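Local coordinates for protein putative hydrolase (Acinetobacter sp. NBRC 100985, PDB 4XUK) that probably hydrolyses organophosphate triesters and lactones at a two-zinc centre, as a member of the metallo-beta-lactamase superfamily, at residues A[211-216]-A[258-263]; A[188-193]-A[205-210]; A[23-28]-A[50-55]; A[40-45]-A[223-228]; A[112-117]-A[165-170]. The protein carries 2 engineered substitutions. All blocks are in the same frame, centred on the assembly; numbering follows the deposited sequence.

Contact 1: A[211-216]-A[258-263]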
# COMPACT_ATOMS: atom_id res chain seq x y z
N GLU A 211 -19.26 10.43 -0.46
CA GLU A 211 -18.24 9.72 0.33
C GLU A 211 -18.10 10.29 1.73
O GLU A 211 -18.00 11.51 1.91
CB GLU A 211 -16.89 9.75 -0.40
CG GLU A 211 -15.77 9.03 0.33
CD GLU A 211 -14.52 8.92 -0.51
OE1 GLU A 211 -14.56 9.29 -1.70
OE2 GLU A 211 -13.48 8.47 0.00
N SER A 212 -18.11 9.41 2.73
CA SER A 212 -17.80 9.80 4.09
C SER A 212 -16.42 9.27 4.45
O SER A 212 -16.11 8.10 4.19
CB SER A 212 -18.84 9.26 5.08
OG SER A 212 -20.09 9.92 4.93
N ILE A 213 -15.59 10.13 5.04
CA ILE A 213 -14.26 9.75 5.49
C ILE A 213 -14.19 9.91 6.99
O ILE A 213 -14.50 10.99 7.51
CB ILE A 213 -13.18 10.63 4.85
CG1 ILE A 213 -13.27 10.55 3.33
CG2 ILE A 213 -11.80 10.21 5.33
CD1 ILE A 213 -13.48 11.90 2.67
N VAL A 214 -13.82 8.84 7.70
CA VAL A 214 -13.64 8.96 9.14
C VAL A 214 -12.16 8.92 9.50
O VAL A 214 -11.45 7.97 9.16
CB VAL A 214 -14.42 7.90 9.94
CG1 VAL A 214 -14.30 8.18 11.44
CG2 VAL A 214 -15.90 7.89 9.52
N PHE A 215 -11.69 9.96 10.17
CA PHE A 215 -10.32 9.97 10.65
C PHE A 215 -10.40 9.42 12.06
O PHE A 215 -10.78 10.13 12.99
CB PHE A 215 -9.77 11.40 10.60
CG PHE A 215 -9.73 11.98 9.20
CD1 PHE A 215 -10.89 12.48 8.61
CD2 PHE A 215 -8.56 11.98 8.47
CE1 PHE A 215 -10.86 12.99 7.32
CE2 PHE A 215 -8.53 12.49 7.17
CZ PHE A 215 -9.68 12.99 6.61
N ILE A 216 -10.07 8.13 12.20
CA ILE A 216 -10.46 7.37 13.40
C ILE A 216 -9.58 7.52 14.63
O ILE A 216 -9.98 7.13 15.72
CB ILE A 216 -10.58 5.86 13.10
CG1 ILE A 216 -9.25 5.28 12.63
CG2 ILE A 216 -11.66 5.61 12.07
CD1 ILE A 216 -9.20 3.75 12.71
N GLY A 258 -19.55 1.33 5.22
CA GLY A 258 -18.53 1.46 4.19
C GLY A 258 -17.78 2.77 4.12
O GLY A 258 -17.22 3.09 3.06
N GLN A 259 -17.74 3.53 5.22
CA GLN A 259 -16.98 4.76 5.24
C GLN A 259 -15.52 4.50 4.88
O GLN A 259 -14.96 3.46 5.24
CB GLN A 259 -17.02 5.43 6.62
CG GLN A 259 -18.40 5.88 7.10
CD GLN A 259 -19.09 4.85 7.98
OE1 GLN A 259 -19.00 3.64 7.72
NE2 GLN A 259 -19.78 5.32 9.01
N THR A 260 -14.92 5.43 4.21
CA THR A 260 -13.51 5.45 3.99
C THR A 260 -12.84 5.81 5.33
O THR A 260 -13.30 6.68 6.01
CB THR A 260 -13.16 6.52 2.96
OG1 THR A 260 -13.78 6.24 1.70
CG2 THR A 260 -11.74 6.68 2.84
N ILE A 261 -11.75 5.17 5.69
CA ILE A 261 -11.10 5.32 6.98
C ILE A 261 -9.69 5.87 6.85
O ILE A 261 -8.96 5.42 6.01
CB ILE A 261 -11.04 3.93 7.63
CG1 ILE A 261 -12.44 3.39 7.81
CG2 ILE A 261 -10.17 3.86 8.86
CD1 ILE A 261 -13.25 4.16 8.78
N ALA A 262 -9.33 6.84 7.69
CA ALA A 262 -7.95 7.30 7.70
C ALA A 262 -7.43 7.11 9.12
O ALA A 262 -7.95 7.70 10.06
CB ALA A 262 -7.88 8.76 7.29
N ALA A 263 -6.40 6.29 9.27
CA ALA A 263 -5.94 5.88 10.59
C ALA A 263 -4.48 6.17 10.83
O ALA A 263 -3.63 5.79 10.01
CB ALA A 263 -6.20 4.40 10.79

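Contact 2: A[188-193]-A[205-210]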
# COMPACT_ATOMS: atom_id res chain seq x y z
N GLY A 188 -16.51 22.09 9.14
CA GLY A 188 -17.32 21.11 8.43
C GLY A 188 -17.08 19.69 8.88
O GLY A 188 -17.72 18.76 8.38
N PHE A 189 -16.15 19.50 9.82
CA PHE A 189 -15.92 18.18 10.40
C PHE A 189 -16.85 17.95 11.57
O PHE A 189 -17.08 18.86 12.38
CB PHE A 189 -14.46 18.03 10.87
CG PHE A 189 -13.46 17.95 9.74
CD1 PHE A 189 -13.07 19.10 9.05
CD2 PHE A 189 -12.91 16.73 9.37
CE1 PHE A 189 -12.14 19.03 8.02
CE2 PHE A 189 -11.99 16.65 8.35
CZ PHE A 189 -11.60 17.80 7.66
N LYS A 190 -17.37 16.75 11.68
CA LYS A 190 -18.15 16.35 12.82
C LYS A 190 -17.31 15.60 13.87
O LYS A 190 -16.59 14.71 13.57
CB LYS A 190 -19.33 15.56 12.41
CG LYS A 190 -20.11 15.09 13.57
CD LYS A 190 -21.34 14.37 13.16
CE LYS A 190 -21.99 13.71 14.35
NZ LYS A 190 -23.35 13.43 13.87
N VAL A 191 -17.45 15.99 15.11
CA VAL A 191 -16.67 15.34 16.16
C VAL A 191 -17.43 14.15 16.74
O VAL A 191 -18.63 14.22 17.02
CB VAL A 191 -16.19 16.35 17.25
CG1 VAL A 191 -15.48 17.53 16.60
CG2 VAL A 191 -17.34 16.84 18.10
N ILE A 192 -16.72 13.03 16.90
CA ILE A 192 -17.34 11.80 17.36
C ILE A 192 -16.60 11.25 18.56
O ILE A 192 -15.39 11.01 18.51
CB ILE A 192 -17.38 10.75 16.22
CG1 ILE A 192 -18.13 11.33 15.02
CG2 ILE A 192 -18.02 9.44 16.69
CD1 ILE A 192 -18.15 10.44 13.81
N ASN A 193 -17.33 11.05 19.66
CA ASN A 193 -16.70 10.55 20.85
C ASN A 193 -16.32 9.09 20.70
O ASN A 193 -17.17 8.22 20.46
CB ASN A 193 -17.59 10.75 22.08
CG ASN A 193 -16.88 10.36 23.36
OD1 ASN A 193 -16.53 9.19 23.55
ND2 ASN A 193 -16.65 11.33 24.23
N GLU A 205 -15.32 13.04 11.49
CA GLU A 205 -15.95 12.62 10.24
C GLU A 205 -16.14 13.78 9.26
O GLU A 205 -16.67 14.84 9.62
CB GLU A 205 -17.29 11.93 10.51
CG GLU A 205 -17.93 11.34 9.25
CD GLU A 205 -19.19 10.56 9.56
OE1 GLU A 205 -19.67 10.63 10.71
OE2 GLU A 205 -19.70 9.89 8.64
N LEU A 206 -15.69 13.56 8.03
CA LEU A 206 -15.81 14.52 6.93
C LEU A 206 -16.77 13.92 5.92
O LEU A 206 -16.47 12.89 5.31
CB LEU A 206 -14.46 14.72 6.24
CG LEU A 206 -14.07 16.04 5.55
CD1 LEU A 206 -13.42 15.80 4.19
CD2 LEU A 206 -15.22 17.02 5.44
N LYS A 207 -17.93 14.53 5.74
CA LYS A 207 -18.84 14.08 4.69
C LYS A 207 -18.68 14.93 3.43
O LYS A 207 -18.86 16.15 3.46
CB LYS A 207 -20.29 14.07 5.18
CG LYS A 207 -20.50 13.21 6.42
CD LYS A 207 -21.97 13.10 6.83
CE LYS A 207 -22.11 12.68 8.29
NZ LYS A 207 -21.80 13.79 9.24
N THR A 208 -18.32 14.27 2.34
CA THR A 208 -18.22 14.94 1.05
C THR A 208 -19.30 14.38 0.14
O THR A 208 -20.08 13.51 0.54
CB THR A 208 -16.85 14.70 0.42
OG1 THR A 208 -16.77 13.34 -0.03
CG2 THR A 208 -15.74 14.95 1.43
N LYS A 209 -19.37 14.90 -1.08
CA LYS A 209 -20.31 14.39 -2.07
C LYS A 209 -20.06 12.92 -2.37
O LYS A 209 -19.02 12.56 -2.94
CB LYS A 209 -20.23 15.22 -3.35
CG LYS A 209 -18.80 15.52 -3.78
CD LYS A 209 -18.38 16.94 -3.40
CE LYS A 209 -18.98 17.97 -4.35
NZ LYS A 209 -18.86 19.35 -3.81
N GLY A 210 -21.00 12.06 -1.98
CA GLY A 210 -20.90 10.64 -2.27
C GLY A 210 -19.86 9.83 -1.48
O GLY A 210 -19.62 8.67 -1.81
O HOH W 1 -18.81 15.84 8.49

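Contact 3: A[23-28]-A[50-55]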
# COMPACT_ATOMS: atom_id res chain seq x y z
N THR A 23 8.00 4.86 11.66
CA THR A 23 7.55 3.49 11.86
C THR A 23 8.08 2.94 13.18
O THR A 23 9.28 3.00 13.44
CB THR A 23 8.04 2.59 10.72
OG1 THR A 23 7.66 3.16 9.46
CG2 THR A 23 7.44 1.21 10.84
N ASN A 24 7.20 2.42 14.01
CA ASN A 24 7.63 1.71 15.18
C ASN A 24 7.62 0.21 15.05
O ASN A 24 6.93 -0.31 14.23
CB ASN A 24 6.84 2.06 16.39
CG ASN A 24 7.07 3.46 16.86
OD1 ASN A 24 8.06 4.08 16.59
ND2 ASN A 24 6.14 3.95 17.55
N PHE A 25 8.35 -0.47 15.92
CA PHE A 25 8.29 -1.92 15.99
C PHE A 25 8.01 -2.34 17.43
O PHE A 25 8.93 -2.48 18.23
CB PHE A 25 9.59 -2.54 15.47
CG PHE A 25 9.84 -2.28 14.01
CD1 PHE A 25 10.47 -1.12 13.60
CD2 PHE A 25 9.43 -3.19 13.05
CE1 PHE A 25 10.68 -0.86 12.26
CE2 PHE A 25 9.65 -2.95 11.71
CZ PHE A 25 10.28 -1.77 11.31
N MET A 26 6.74 -2.52 17.76
CA MET A 26 6.35 -2.74 19.15
C MET A 26 6.34 -4.22 19.56
O MET A 26 6.27 -5.11 18.71
CB MET A 26 5.00 -2.08 19.45
CG MET A 26 3.84 -2.59 18.64
SD MET A 26 2.31 -1.63 18.91
CE MET A 26 1.24 -2.44 17.71
N SER A 27 6.45 -4.47 20.85
CA SER A 27 6.42 -5.84 21.36
C SER A 27 5.06 -6.48 21.10
O SER A 27 4.04 -5.86 21.34
CB SER A 27 6.70 -5.85 22.86
OG SER A 27 6.65 -7.17 23.36
N PRO A 28 5.04 -7.75 20.65
CA PRO A 28 3.76 -8.46 20.58
C PRO A 28 3.11 -8.59 21.96
O PRO A 28 1.89 -8.80 22.05
CB PRO A 28 4.15 -9.85 20.06
CG PRO A 28 5.61 -10.00 20.40
CD PRO A 28 6.18 -8.60 20.25
N GLN A 50 7.99 -10.56 12.49
CA GLN A 50 9.42 -10.29 12.51
C GLN A 50 9.96 -10.11 13.94
O GLN A 50 9.36 -9.50 14.76
CB GLN A 50 9.82 -9.13 11.58
CG GLN A 50 8.70 -8.35 10.92
CD GLN A 50 9.00 -6.85 10.72
OE1 GLN A 50 8.23 -6.02 11.08
NE2 GLN A 50 10.14 -6.54 10.11
N GLU A 51 11.09 -10.70 14.24
CA GLU A 51 11.63 -10.63 15.59
C GLU A 51 11.86 -9.20 16.03
O GLU A 51 11.80 -8.93 17.17
CB GLU A 51 12.92 -11.44 15.69
CG GLU A 51 13.40 -11.74 17.09
CD GLU A 51 12.31 -11.78 18.16
OE1 GLU A 51 11.51 -12.73 18.19
OE2 GLU A 51 12.28 -10.85 18.98
N LYS A 52 12.09 -8.29 15.11
CA LYS A 52 12.26 -6.87 15.42
C LYS A 52 11.05 -6.30 16.18
O LYS A 52 11.20 -5.42 17.02
CB LYS A 52 12.48 -6.08 14.13
CG LYS A 52 13.12 -4.70 14.33
CD LYS A 52 13.26 -3.97 12.99
CE LYS A 52 14.14 -2.74 13.12
NZ LYS A 52 14.16 -1.93 11.87
N GLY A 53 9.87 -6.82 15.87
CA GLY A 53 8.65 -6.37 16.54
C GLY A 53 7.50 -6.22 15.57
O GLY A 53 7.62 -6.52 14.39
N VAL A 54 6.36 -5.74 16.07
CA VAL A 54 5.18 -5.57 15.23
C VAL A 54 5.24 -4.20 14.55
O VAL A 54 5.11 -3.16 15.21
CB VAL A 54 3.90 -5.71 16.06
CG1 VAL A 54 2.68 -5.56 15.18
CG2 VAL A 54 3.88 -7.07 16.79
N GLN A 55 5.48 -4.20 13.24
CA GLN A 55 5.65 -2.94 12.51
C GLN A 55 4.37 -2.12 12.58
O GLN A 55 3.28 -2.65 12.32
CB GLN A 55 6.00 -3.23 11.04
CG GLN A 55 6.38 -1.99 10.24
CD GLN A 55 6.79 -2.31 8.81
OE1 GLN A 55 7.12 -3.45 8.49
NE2 GLN A 55 6.77 -1.31 7.96

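Contact 4: A[40-45]-A[223-228]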
# COMPACT_ATOMS: atom_id res chain seq x y z
N HIS A 40 1.05 -14.60 17.63
CA HIS A 40 2.03 -15.00 16.62
C HIS A 40 1.41 -15.70 15.42
O HIS A 40 1.86 -15.51 14.29
CB HIS A 40 3.18 -15.81 17.25
CG HIS A 40 4.10 -14.98 18.08
ND1 HIS A 40 4.84 -13.94 17.55
CD2 HIS A 40 4.38 -15.00 19.41
CE1 HIS A 40 5.54 -13.37 18.51
NE2 HIS A 40 5.27 -13.99 19.65
N GLU A 41 0.37 -16.50 15.65
CA GLU A 41 -0.41 -17.08 14.55
C GLU A 41 -0.95 -15.99 13.62
O GLU A 41 -0.78 -16.06 12.40
CB GLU A 41 -1.56 -17.91 15.11
CG GLU A 41 -1.11 -19.23 15.74
CD GLU A 41 -2.15 -19.83 16.68
OE1 GLU A 41 -1.80 -20.71 17.50
OE2 GLU A 41 -3.33 -19.40 16.59
N ILE A 42 -1.60 -14.99 14.19
CA ILE A 42 -2.18 -13.92 13.38
C ILE A 42 -1.08 -13.15 12.63
O ILE A 42 -1.22 -12.88 11.43
CB ILE A 42 -3.10 -13.00 14.21
CG1 ILE A 42 -4.30 -13.81 14.73
CG2 ILE A 42 -3.60 -11.82 13.39
CD1 ILE A 42 -5.07 -13.14 15.86
N LEU A 43 0.02 -12.82 13.31
CA LEU A 43 1.12 -12.11 12.66
C LEU A 43 1.73 -12.92 11.50
O LEU A 43 2.14 -12.36 10.48
CB LEU A 43 2.18 -11.74 13.71
CG LEU A 43 1.80 -10.72 14.77
CD1 LEU A 43 2.90 -10.56 15.81
CD2 LEU A 43 1.49 -9.38 14.12
N LYS A 44 1.80 -14.24 11.66
CA LYS A 44 2.34 -15.08 10.59
C LYS A 44 1.43 -15.09 9.37
O LYS A 44 1.92 -15.12 8.24
CB LYS A 44 2.57 -16.50 11.10
CG LYS A 44 3.82 -16.67 11.94
CD LYS A 44 3.85 -18.07 12.56
CE LYS A 44 5.22 -18.42 13.11
NZ LYS A 44 5.24 -18.37 14.60
N LYS A 45 0.12 -15.07 9.58
CA LYS A 45 -0.82 -15.01 8.46
C LYS A 45 -0.56 -13.75 7.63
O LYS A 45 -0.61 -13.78 6.39
CB LYS A 45 -2.26 -15.03 8.96
CG LYS A 45 -3.27 -14.32 8.04
CD LYS A 45 -4.67 -14.29 8.65
CE LYS A 45 -5.63 -13.46 7.80
NZ LYS A 45 -6.98 -13.32 8.40
N HIS A 223 -3.29 -3.69 11.70
CA HIS A 223 -4.22 -4.19 10.69
C HIS A 223 -4.33 -5.71 10.78
O HIS A 223 -5.01 -6.34 9.97
CB HIS A 223 -3.78 -3.79 9.27
CG HIS A 223 -2.46 -4.37 8.87
ND1 HIS A 223 -1.30 -4.14 9.58
CD2 HIS A 223 -2.11 -5.17 7.83
CE1 HIS A 223 -0.30 -4.78 9.01
NE2 HIS A 223 -0.76 -5.41 7.94
N THR A 224 -3.67 -6.28 11.79
CA THR A 224 -3.51 -7.72 11.91
C THR A 224 -4.31 -8.27 13.10
O THR A 224 -5.45 -8.68 12.94
CB THR A 224 -2.02 -8.12 12.04
OG1 THR A 224 -1.43 -7.46 13.17
CG2 THR A 224 -1.25 -7.68 10.79
N VAL A 225 -3.69 -8.25 14.28
CA VAL A 225 -4.31 -8.82 15.49
C VAL A 225 -5.69 -8.23 15.76
O VAL A 225 -6.65 -8.97 15.99
CB VAL A 225 -3.42 -8.59 16.73
CG1 VAL A 225 -4.11 -9.09 17.99
CG2 VAL A 225 -2.07 -9.29 16.57
N GLN A 226 -5.80 -6.90 15.71
CA GLN A 226 -7.04 -6.25 16.12
C GLN A 226 -8.11 -6.19 15.02
O GLN A 226 -9.20 -5.65 15.23
CB GLN A 226 -6.76 -4.87 16.69
CG GLN A 226 -5.91 -4.90 17.94
CD GLN A 226 -5.38 -3.53 18.30
OE1 GLN A 226 -4.70 -2.90 17.50
NE2 GLN A 226 -5.73 -3.05 19.48
N PHE A 227 -7.82 -6.75 13.85
CA PHE A 227 -8.87 -6.95 12.87
C PHE A 227 -9.41 -8.39 12.92
O PHE A 227 -10.63 -8.58 12.96
CB PHE A 227 -8.41 -6.55 11.45
CG PHE A 227 -8.58 -5.07 11.16
CD1 PHE A 227 -7.72 -4.14 11.73
CD2 PHE A 227 -9.62 -4.62 10.35
CE1 PHE A 227 -7.88 -2.78 11.48
CE2 PHE A 227 -9.78 -3.25 10.09
CZ PHE A 227 -8.90 -2.34 10.66
N ASP A 228 -8.53 -9.38 12.93
CA ASP A 228 -8.96 -10.77 13.09
C ASP A 228 -9.59 -10.99 14.47
O ASP A 228 -10.54 -11.75 14.61
CB ASP A 228 -7.78 -11.74 12.91
CG ASP A 228 -7.29 -11.81 11.48
OD1 ASP A 228 -7.54 -10.86 10.70
OD2 ASP A 228 -6.62 -12.81 11.13

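Contact 5: A[112-117]-A[165-170]. With ZN (zinc ion), chain C.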
# COMPACT_ATOMS: atom_id res chain seq x y z
N ASP A 112 2.60 11.23 20.12
CA ASP A 112 2.78 10.91 18.71
C ASP A 112 1.65 11.49 17.86
O ASP A 112 1.56 11.23 16.66
CB ASP A 112 2.93 9.40 18.51
CG ASP A 112 1.80 8.61 19.14
OD1 ASP A 112 1.42 8.91 20.29
OD2 ASP A 112 1.29 7.69 18.48
N HIS A 113 0.79 12.30 18.48
CA HIS A 113 -0.26 12.99 17.75
C HIS A 113 -0.18 14.50 17.90
O HIS A 113 -0.47 15.23 16.94
CB HIS A 113 -1.62 12.45 18.19
CG HIS A 113 -1.74 10.98 18.00
ND1 HIS A 113 -2.44 10.43 16.95
CD2 HIS A 113 -1.19 9.94 18.67
CE1 HIS A 113 -2.33 9.11 17.00
NE2 HIS A 113 -1.59 8.80 18.04
N VAL A 114 0.22 14.96 19.08
CA VAL A 114 0.25 16.39 19.37
C VAL A 114 1.63 17.05 19.21
O VAL A 114 1.71 18.21 18.79
CB VAL A 114 -0.32 16.70 20.77
CG1 VAL A 114 0.53 16.09 21.87
CG2 VAL A 114 -0.42 18.21 20.98
N CYS A 115 2.72 16.34 19.52
CA CYS A 115 4.04 16.99 19.56
C CYS A 115 4.45 17.62 18.23
O CYS A 115 5.13 18.65 18.19
CB CYS A 115 5.13 16.02 20.05
SG CYS A 115 5.18 15.81 21.84
N GLY A 116 4.01 17.01 17.12
CA GLY A 116 4.31 17.54 15.80
C GLY A 116 3.80 18.94 15.50
O GLY A 116 4.14 19.50 14.45
N ILE A 117 2.98 19.52 16.37
CA ILE A 117 2.54 20.90 16.12
C ILE A 117 3.64 21.92 16.38
O ILE A 117 3.55 23.07 15.93
CB ILE A 117 1.24 21.30 16.91
CG1 ILE A 117 1.49 21.36 18.43
CG2 ILE A 117 0.10 20.33 16.57
CD1 ILE A 117 0.23 21.71 19.25
N LYS A 165 2.46 19.89 27.22
CA LYS A 165 2.54 21.30 27.56
C LYS A 165 3.53 22.04 26.68
O LYS A 165 3.22 23.13 26.21
CB LYS A 165 2.84 21.48 29.06
CG LYS A 165 1.62 21.26 29.93
CD LYS A 165 1.97 21.26 31.42
CE LYS A 165 0.70 21.25 32.26
NZ LYS A 165 1.02 21.37 33.71
N GLN A 166 4.69 21.46 26.44
CA GLN A 166 5.64 22.10 25.58
C GLN A 166 5.16 22.28 24.13
O GLN A 166 5.43 23.25 23.54
CB GLN A 166 7.02 21.44 25.65
CG GLN A 166 7.07 20.02 25.15
CD GLN A 166 7.31 19.86 23.66
OE1 GLN A 166 6.76 19.01 22.99
NE2 GLN A 166 8.15 20.69 23.17
N ALA A 167 4.42 21.35 23.62
CA ALA A 167 3.96 21.44 22.25
C ALA A 167 2.89 22.52 22.11
O ALA A 167 2.89 23.27 21.13
CB ALA A 167 3.42 20.11 21.78
N ILE A 168 1.98 22.58 23.07
CA ILE A 168 0.81 23.45 22.94
C ILE A 168 1.03 24.87 23.46
O ILE A 168 0.27 25.78 23.11
CB ILE A 168 -0.43 22.85 23.62
CG1 ILE A 168 -0.29 22.87 25.14
CG2 ILE A 168 -0.69 21.43 23.11
CD1 ILE A 168 -1.55 22.40 25.85
N ALA A 169 2.05 25.06 24.29
CA ALA A 169 2.41 26.37 24.82
C ALA A 169 2.49 27.50 23.77
O ALA A 169 1.93 28.58 24.00
CB ALA A 169 3.71 26.28 25.64
N PRO A 170 3.17 27.25 22.63
CA PRO A 170 3.24 28.30 21.60
C PRO A 170 1.86 28.65 21.03
O PRO A 170 1.67 29.78 20.58
CB PRO A 170 4.10 27.67 20.50
CG PRO A 170 4.89 26.63 21.18
CD PRO A 170 3.99 26.09 22.25
ZN ZN C . -0.92 7.01 18.71

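Contact 1: A[211-216]-A[258-263]
Val-214 is held through both its backbone N and its backbone O by the strand beside it: its N donates to Thr-260 O (2.8 Å), and its O accepts from Ala-262 N (2.8 Å). This is the middle of a parallel ladder in one of the two sheets of the metallo-beta-lactamase sandwich. Strands 211-215 and 260-262 are joined by a beta-alpha-beta crossover that returns through helix 240-257. Thr-260 N to Ser-212 O and Ile-216 N to Ala-262 O carry the ladder outward, and the two short strand axes are inclined at 25°.

The face bearing Val-214 and Ile-261 turns to that helix, whose Phe-254 packs on both. Here Ile-216 crosses Ile-261 at about a right angle, CG2 lying 3.9 Å from Ile-261 CD1. With CG1 of Ile-216 placed between its own backbone N and carbonyl carbon (chi1 61°), CD1 swings over to Ala-263 CB at 3.6 Å.

On the other face, Ala-262 CB meets Phe-215 CD2 at 3.5 Å, coming obliquely to the ring. Val-63 and Phe-61 of strand 54-64, in the opposing sheet, pack on this pair.

Further along that face a polar link takes over. The extended Glu-211 reaches across to Thr-260, and the same oxygen that meets it, OE2, is also hydrogen-bonded to Tyr-9 OH. Thr-260 OG1 donates to Glu-211 OE2 at 2.8 Å, arriving from above the carboxylate plane, 36° out of it.

Contact 2: A[188-193]-A[205-210]
Glu-205 pairs with Lys-190 through two nearly straight backbone bonds: Glu-205 N to Lys-190 O at 3.0 Å, and Lys-190 N to Glu-205 O at 2.9 Å. Both donors lie in the carbonyl planes of their acceptors. The side chain of Glu-205 runs out extended and crosses the end of Ile-192, whose CD1 comes 3.5 Å from Glu-205 OE1 and also touches Glu-205 CB.

Next along the strand, Leu-206 turns to the opposite face and sets its branch point on the ring of Phe-189. Its CG stands over the ring face, 4.0 Å from the centroid, a CH-pi contact. Val-63 of strand 54-64 packs against both residues, so this side is buried between sheets.

Lys-207 returns to the outer face. Its N donates to a water that in turn gives hydrogen bonds to Glu-205 O (2.6 Å) and Gly-188 O (3.1 Å), bridging the strands where direct pairing has ended. The chain of Lys-207 bends at its last torsion (chi4 75°) and crosses Lys-190 at a slant, NZ 4.0 Å from Lys-190 CD.

Beyond, Thr-208 and Lys-209 lead into the turn toward strand 211-215. The whole is an antiparallel beta hairpin of strands 189-193 and 202-208, near one margin of a sandwich sheet.

Contact 3: A[23-28]-A[50-55]
Phe-25 meets Gln-50, Lys-52 and Gly-53 of the turn before strand 54-64 as it runs from CB to the far end of its ring. CB rests 3.6 Å from Lys-52 O. CG lies beneath the aliphatic chain of Lys-52, whose CD stands almost exactly over the ring centre, 3.8 Å from the centroid, in a CH-pi contact. Along one side of the ring, CD2 and CE2 face Gln-50: its OE1 comes to CE2 at 3.4 Å, at the edge and in the ring plane, where the ring hydrogens point. CE2 also touches Gln-55 CG, which approaches obliquely from a side chain running the same way. At the ring's other edge, still on the face that Lys-52 covers, CE1 is the ring atom nearest Lys-52 NZ, an off-centre cation-pi contact at 4.2 Å from the ammonium to the centroid. Lys-52 can lie along the ring like this because its chain is extended throughout.

Behind the ring, the strands are antiparallel. Val-54 N makes a short, straight bond to Met-26 O (2.7 Å), while Met-26 N reaches Val-54 O (3.1 Å) from above the carbonyl plane. Thr-23 CG2 packs on Gln-55 CG, and Thr-23 OG1 bonds to Asp-291 of the second subunit; Lys-290 of that subunit packs on Phe-25.

The pair thus closes the excursion between strands 14-26 and 54-64, and helix 36-45 within it covers the opposite face, with Leu-43 on Val-54 and Val-39 on Pro-28.

Contact 4: A[40-45]-A[223-228]
The opening turn of the short helix 225-228, with Thr-224 at its N-cap position, packs on helix 36-45 through Ile-42 and Leu-43. It is a contact between a helix and the N-terminal end of a second, short helix on the flank of the sandwich, tying an early helix to the chain that follows the zinc ligand Asp-218.

Ile-42 points toward the turn. Its CG2 branch meets the backbone of Thr-224 at the carbonyl carbon (3.6 Å), and reaches Val-225 CG2 at 4.3 Å. The carbonyl of Thr-224 is held in place by the turn itself, since its O takes bonds from both Phe-227 N and Asp-228 N. Thr-224 makes no capping bond with its side chain. Its OG1 is met instead by Leu-43 CD2 at 3.6 Å. The same methyl lies 4.3 Å from Val-225 CG2, so Ile-42 and Leu-43 share one valine branch.

Beyond them the contact turns ionic. Asp-228 and Lys-45 approach from opposite directions, Lys-45 with its chain extended. Tyr-275 of the second subunit packs against this lysine. Tyr-46 OH bonds to Asp-228 OD1; with the lysine on OD2, both oxygens are held and the carboxylate's rotation is probably restrained. The salt bridge places Lys-45 NZ 2.8 Å from Asp-228 OD2, on its syn side and 28° out of the carboxylate plane.

Contact 5: A[112-117]-A[165-170]
Ala-167 presses its methyl into the backbone of the metal-binding turn: CB lies 3.9 Å from both Val-114 O and Cys-115 CA. Here the short residues let helix 151-173 come close, with the CA atoms of Cys-115 and Ala-167 only 5.2 Å apart. Ile-117 flanks the methyl. Its CG1 comes within 3.6 Å of Ala-167 O, which is also hydrogen-bonded to Ser-118 OG. Next to it the CG2 methyl of Ile-168 is shared, touching Val-114 CG2 at 3.9 Å and Ile-117 CD1 at 4.0 Å; the isoleucine crosses both obliquely. This wedge is buried and wholly apolar in its side chains, and Leu-141 of helix 134-141 packs on Ile-168.

The other side is looser. Gln-166, partly exposed, lies loosely beside the disulfide of Cys-115 with Cys-79, which ties the turn to another part of the chain. Lys-165 and Ala-169 are exposed on the outer side of the helix.

At the far end of the turn the same segment supplies two ligands of the HxHxDH motif of this superfamily. Asp-112 OD2 binds the zinc ion at 2.3 Å and His-113 NE2 at 2.0 Å, while Asp-218 and His-265 complete the site. Asp-73 OD2 is hydrogen-bonded to His-113 ND1, which would restrain the imidazole from the second shell. Taken together, apolar packing, a covalent cross-link and hydrogen bonds are consistent with a well-anchored turn carrying the metal ligands.

Overall arrangement
Contacts 1 and 2 adjoin in one sheet, their centres 9 Å apart: strands 202-208 and 211-215 are neighbours there, and Leu-206 N lies 2.9 Å from Ile-213 O in a probable hydrogen bond. Contacts 3 and 4 also touch, Val-54 CG2 to Leu-43 CD1 at 3.8 Å, and form a second group, 13 Å between centres, next to the second subunit. Contact 5 touches none of the others, though its nearest atoms are about 6 Å from contact 3; its centre is about 32 Å from that of contact 4. It supplies ligands to one zinc ion; the side chains of Ala-263 and Asn-24 lie about 10 Å and about 8 Å from a bound zinc ion.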